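Probable host range protein 2-3 (Myxoma virus, PDB 5CZ3) probably acts as a host-range factor of the poxvirus C7 family, supporting multiplication of the virus in different cell types. Local coordinates at residues E5-K10 and D29-G34; I16-S21 and K45-I50. All coordinates share one frame; numbering follows the deposited sequence.

In the fold
The two contacts lie on opposite sides of the chain's centre, with their own centres about 25 Å apart. Contact 1 joins two loops that lead into strands 10-15 and 34-40, at the end of the beta-sandwich where the chain passes from one sheet to the other between strands 20-23 and 34-40. Contact 2 stays within one sheet, where the turn after strand 10-15 meets strand 45-54. Both are partly buried, but their chemistry differs. In contact 1, carboxylates, a histidine and backbone amides make five direct hydrogen bonds between irregular segments. Contact 2 has one direct backbone bond, isoleucine and threonine packing, and acidic side chains, one linked through water, weakly at the lysine end, to K45.

Contact 1. Residues E5-K10 and D29-G34; sequences EGIVHK and DGDSYG
I7 and G30 approach most closely in the backbone, CA to CA 5.3 Å, although neither loop is a regular strand. G30 N donates to I7 O at 2.9 Å, almost straight at 171°. A water accepting from H9 N and donating to G30 O adds a bridge. Two successive amides meet the D29 carboxylate through syn lone pairs: E5 N reaches OD2 of D29 at 2.9 Å, and G6 N reaches OD1 of D29 at 3.1 Å; H2 also bonds to D29 OD2. The extended E5 side chain takes D31 N on OE1 at 2.8 Å from above its carboxylate plane, while OE2 bonds to Y111. D31 CG stands anti to the backbone N (chi1 -176°), which sets OD1 before H9 NE2. H9 NE2 donates, near the ring plane, to the anti lone pair of D31 OD1 at 2.8 Å. H9 ND1 is bonded to D56 N, consistent with a neutral ring. Y33 turns an edge to one face of H9 in a T-shaped pair, centroids 5.0 Å apart and planes at 76°. Beyond the contact, H9 leads into strand 10-15, whereas Y33 leads into strand 34-40 of the other sheet and touches L53 on strand 45-54.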
# COMPACT_ATOMS: atom_id res chain seq x y z
N GLU A 5 18.80 7.71 -5.85
CA GLU A 5 18.83 6.57 -6.76
C GLU A 5 18.36 6.97 -8.16
O GLU A 5 18.72 6.33 -9.15
CB GLU A 5 17.97 5.43 -6.23
CG GLU A 5 18.48 4.82 -4.93
CD GLU A 5 17.66 3.62 -4.49
OE1 GLU A 5 17.06 2.95 -5.36
OE2 GLU A 5 17.62 3.34 -3.28
N GLY A 6 17.55 8.02 -8.24
CA GLY A 6 17.00 8.46 -9.50
C GLY A 6 15.87 7.57 -9.97
O GLY A 6 15.54 7.53 -11.16
N ILE A 7 15.27 6.84 -9.03
CA ILE A 7 14.15 5.96 -9.32
C ILE A 7 12.92 6.37 -8.52
O ILE A 7 12.95 6.37 -7.29
CB ILE A 7 14.49 4.49 -9.02
CG1 ILE A 7 15.76 4.08 -9.76
CG2 ILE A 7 13.33 3.59 -9.38
CD1 ILE A 7 16.19 2.65 -9.49
N VAL A 8 11.85 6.73 -9.22
CA VAL A 8 10.63 7.18 -8.56
C VAL A 8 9.40 6.41 -9.03
O VAL A 8 8.86 6.67 -10.11
CB VAL A 8 10.38 8.69 -8.79
CG1 VAL A 8 9.15 9.15 -8.03
CG2 VAL A 8 11.61 9.50 -8.38
N HIS A 9 8.96 5.45 -8.22
CA HIS A 9 7.75 4.69 -8.51
C HIS A 9 6.51 5.47 -8.08
O HIS A 9 6.61 6.47 -7.37
CB HIS A 9 7.77 3.34 -7.80
CG HIS A 9 8.98 2.51 -8.11
ND1 HIS A 9 9.23 1.98 -9.36
CD2 HIS A 9 10.01 2.11 -7.32
CE1 HIS A 9 10.36 1.30 -9.33
NE2 HIS A 9 10.85 1.36 -8.10
N LYS A 10 5.34 5.00 -8.52
CA LYS A 10 4.07 5.56 -8.06
C LYS A 10 3.23 4.44 -7.46
O LYS A 10 3.10 3.36 -8.04
CB LYS A 10 3.32 6.23 -9.21
CG LYS A 10 3.98 7.48 -9.75
CD LYS A 10 3.18 8.07 -10.90
CE LYS A 10 3.82 9.34 -11.44
N ASP A 29 11.95 8.72 -3.64
CA ASP A 29 13.19 8.28 -4.28
C ASP A 29 13.65 6.94 -3.70
O ASP A 29 13.84 6.81 -2.49
CB ASP A 29 14.30 9.32 -4.12
CG ASP A 29 15.57 8.93 -4.84
OD1 ASP A 29 15.64 9.13 -6.07
OD2 ASP A 29 16.50 8.42 -4.18
N GLY A 30 13.82 5.96 -4.58
CA GLY A 30 14.30 4.65 -4.17
C GLY A 30 13.57 3.52 -4.86
O GLY A 30 12.35 3.56 -5.02
N ASP A 31 14.31 2.49 -5.28
CA ASP A 31 13.71 1.33 -5.92
C ASP A 31 13.13 0.39 -4.87
O ASP A 31 13.63 -0.72 -4.66
CB ASP A 31 14.72 0.59 -6.79
CG ASP A 31 14.10 -0.57 -7.55
OD1 ASP A 31 12.88 -0.52 -7.81
OD2 ASP A 31 14.83 -1.52 -7.89
N SER A 32 12.07 0.84 -4.20
CA SER A 32 11.42 0.06 -3.17
C SER A 32 10.05 0.65 -2.86
O SER A 32 9.84 1.86 -3.01
CB SER A 32 12.27 0.01 -1.90
OG SER A 32 11.80 -0.98 -1.00
N TYR A 33 9.13 -0.18 -2.41
CA TYR A 33 7.80 0.25 -2.05
C TYR A 33 7.20 -0.62 -0.96
O TYR A 33 7.56 -1.75 -0.80
CB TYR A 33 6.89 0.32 -3.25
CG TYR A 33 7.24 -0.57 -4.39
CD1 TYR A 33 6.98 -1.92 -4.34
CD2 TYR A 33 7.80 -0.07 -5.54
CE1 TYR A 33 7.28 -2.73 -5.39
CE2 TYR A 33 8.10 -0.87 -6.59
CZ TYR A 33 7.85 -2.20 -6.50
OH TYR A 33 8.15 -3.01 -7.54
N GLY A 34 6.29 -0.06 -0.20
CA GLY A 34 5.66 -0.77 0.89
C GLY A 34 5.15 0.20 1.94
O GLY A 34 5.40 1.40 1.86
O HOH W 1 10.10 5.23 -5.58

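Contact 2. Residues I16-S21 and K45-I50; sequences IDENVS and KYITFI
I16 meets T48 where the turn of a beta hairpin leaves strand 10-15 beside strand 45-54 in the antiparallel sheet of the beta-sandwich. The hairpin joins strands 10-15 and 20-23 through a type I turn from I16 to N19 followed by a G1 beta bulge, in which N19 and V20 both face L15; the positive phi of N19, 53°, fits that motif.

Backbone bonding crosses the contact at one point. I16 N donates to T48 O at 3.2 Å, with the donor tilted from the carbonyl plane. This continues the pairing of F14 with I50 and marks how far strand 45-54 is followed before the turn departs. The turn's own bond runs from N19 N to I16 O at 3.0 Å.

Apolar contacts gather around I16. I16 CG1 lies 3.7 Å from T48 CG2, the methyl that stands anti to the threonine's backbone N. Beyond CG1 the chain bends, chi2 -53°, and carries I16 CD1 to 3.7 Å from I50 CD1. I50 also touches W151. F49 points away from the turn, onto I37 and L39 of the opposing sheet; I47 also reaches L39 but keeps its CG2 near E18.

The acidic side chains of the turn make looser approaches. D17 OD2 lies 3.6 Å from Y46 O and a little farther from T48 OG1, proximities only. The E18 chain bends at chi2 (73°) and crosses the I47 side chain at about a right angle, E18 OE1 nearest I47 CG2. K45 NZ has firmer partners in T122 and a salt bridge to D123, and stays 5.0 Å from E18 OE2. A water spans that gap, donating to E18 OE2 at 2.8 Å and accepting only weakly from K45 NZ at 3.4 Å.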
# COMPACT_ATOMS: atom_id res chain seq x y z
N ILE A 16 -11.23 -0.65 0.04
CA ILE A 16 -12.51 -0.56 -0.67
C ILE A 16 -13.72 -0.36 0.23
O ILE A 16 -14.44 0.64 0.10
CB ILE A 16 -12.74 -1.82 -1.52
CG1 ILE A 16 -11.54 -2.08 -2.44
CG2 ILE A 16 -14.02 -1.69 -2.34
CD1 ILE A 16 -11.15 -0.88 -3.28
N ASP A 17 -13.96 -1.30 1.13
CA ASP A 17 -15.14 -1.26 1.99
C ASP A 17 -15.08 -0.13 3.01
O ASP A 17 -16.10 0.32 3.52
CB ASP A 17 -15.33 -2.60 2.70
CG ASP A 17 -15.65 -3.73 1.73
OD1 ASP A 17 -16.35 -3.47 0.73
OD2 ASP A 17 -15.19 -4.86 1.97
N GLU A 18 -13.87 0.33 3.31
CA GLU A 18 -13.69 1.44 4.24
C GLU A 18 -13.76 2.77 3.50
O GLU A 18 -13.81 3.83 4.13
CB GLU A 18 -12.36 1.31 4.99
CG GLU A 18 -12.33 0.22 6.05
CD GLU A 18 -12.28 -1.17 5.46
OE1 GLU A 18 -11.74 -1.32 4.34
OE2 GLU A 18 -12.77 -2.12 6.11
N ASN A 19 -13.77 2.69 2.18
CA ASN A 19 -13.81 3.87 1.31
C ASN A 19 -12.71 4.87 1.65
O ASN A 19 -12.97 6.06 1.84
CB ASN A 19 -15.18 4.55 1.39
CG ASN A 19 -15.46 5.44 0.19
OD1 ASN A 19 -15.20 5.06 -0.95
ND2 ASN A 19 -16.00 6.62 0.44
N VAL A 20 -11.48 4.39 1.72
CA VAL A 20 -10.34 5.22 2.08
C VAL A 20 -9.23 5.13 1.03
O VAL A 20 -8.87 4.03 0.60
CB VAL A 20 -9.77 4.83 3.46
CG1 VAL A 20 -8.44 5.53 3.72
CG2 VAL A 20 -10.77 5.16 4.56
N SER A 21 -8.71 6.28 0.62
CA SER A 21 -7.62 6.32 -0.35
C SER A 21 -6.31 6.73 0.31
O SER A 21 -6.13 7.89 0.68
CB SER A 21 -7.95 7.29 -1.49
OG SER A 21 -9.04 6.84 -2.26
N LYS A 45 -14.49 -9.02 10.06
CA LYS A 45 -14.79 -8.54 8.71
C LYS A 45 -13.71 -8.88 7.70
O LYS A 45 -12.60 -9.29 8.05
CB LYS A 45 -14.99 -7.02 8.73
CG LYS A 45 -13.74 -6.23 9.08
CD LYS A 45 -14.02 -4.74 9.18
CE LYS A 45 -15.11 -4.45 10.20
NZ LYS A 45 -15.34 -2.98 10.36
N TYR A 46 -14.05 -8.72 6.42
CA TYR A 46 -13.09 -8.86 5.34
C TYR A 46 -12.60 -7.48 4.91
O TYR A 46 -13.41 -6.59 4.64
CB TYR A 46 -13.70 -9.60 4.15
CG TYR A 46 -13.87 -11.09 4.36
CD1 TYR A 46 -12.85 -11.97 4.06
CD2 TYR A 46 -15.06 -11.60 4.85
CE1 TYR A 46 -13.01 -13.33 4.24
CE2 TYR A 46 -15.23 -12.96 5.04
CZ TYR A 46 -14.20 -13.83 4.73
OH TYR A 46 -14.35 -15.18 4.92
N ILE A 47 -11.29 -7.30 4.84
CA ILE A 47 -10.72 -6.04 4.40
C ILE A 47 -10.07 -6.19 3.03
O ILE A 47 -9.15 -6.99 2.86
CB ILE A 47 -9.69 -5.50 5.41
CG1 ILE A 47 -10.34 -5.32 6.78
CG2 ILE A 47 -9.12 -4.18 4.92
CD1 ILE A 47 -9.37 -4.88 7.85
N THR A 48 -10.57 -5.43 2.06
CA THR A 48 -10.09 -5.52 0.69
C THR A 48 -9.09 -4.41 0.37
O THR A 48 -9.40 -3.23 0.53
CB THR A 48 -11.25 -5.45 -0.32
OG1 THR A 48 -12.22 -6.47 -0.02
CG2 THR A 48 -10.74 -5.65 -1.74
N PHE A 49 -7.90 -4.80 -0.06
CA PHE A 49 -6.89 -3.84 -0.49
C PHE A 49 -6.72 -3.88 -2.01
O PHE A 49 -6.55 -4.94 -2.59
CB PHE A 49 -5.53 -4.12 0.16
CG PHE A 49 -5.53 -4.02 1.65
CD1 PHE A 49 -5.91 -5.10 2.44
CD2 PHE A 49 -5.13 -2.85 2.28
CE1 PHE A 49 -5.90 -5.01 3.81
CE2 PHE A 49 -5.12 -2.76 3.66
CZ PHE A 49 -5.50 -3.83 4.42
N ILE A 50 -6.77 -2.71 -2.64
CA ILE A 50 -6.39 -2.60 -4.04
C ILE A 50 -5.18 -1.69 -4.16
O ILE A 50 -5.23 -0.51 -3.81
CB ILE A 50 -7.54 -2.08 -4.92
CG1 ILE A 50 -8.60 -3.17 -5.09
CG2 ILE A 50 -7.02 -1.64 -6.28
CD1 ILE A 50 -9.71 -2.80 -6.04
O HOH W 2 -15.22 -1.58 7.24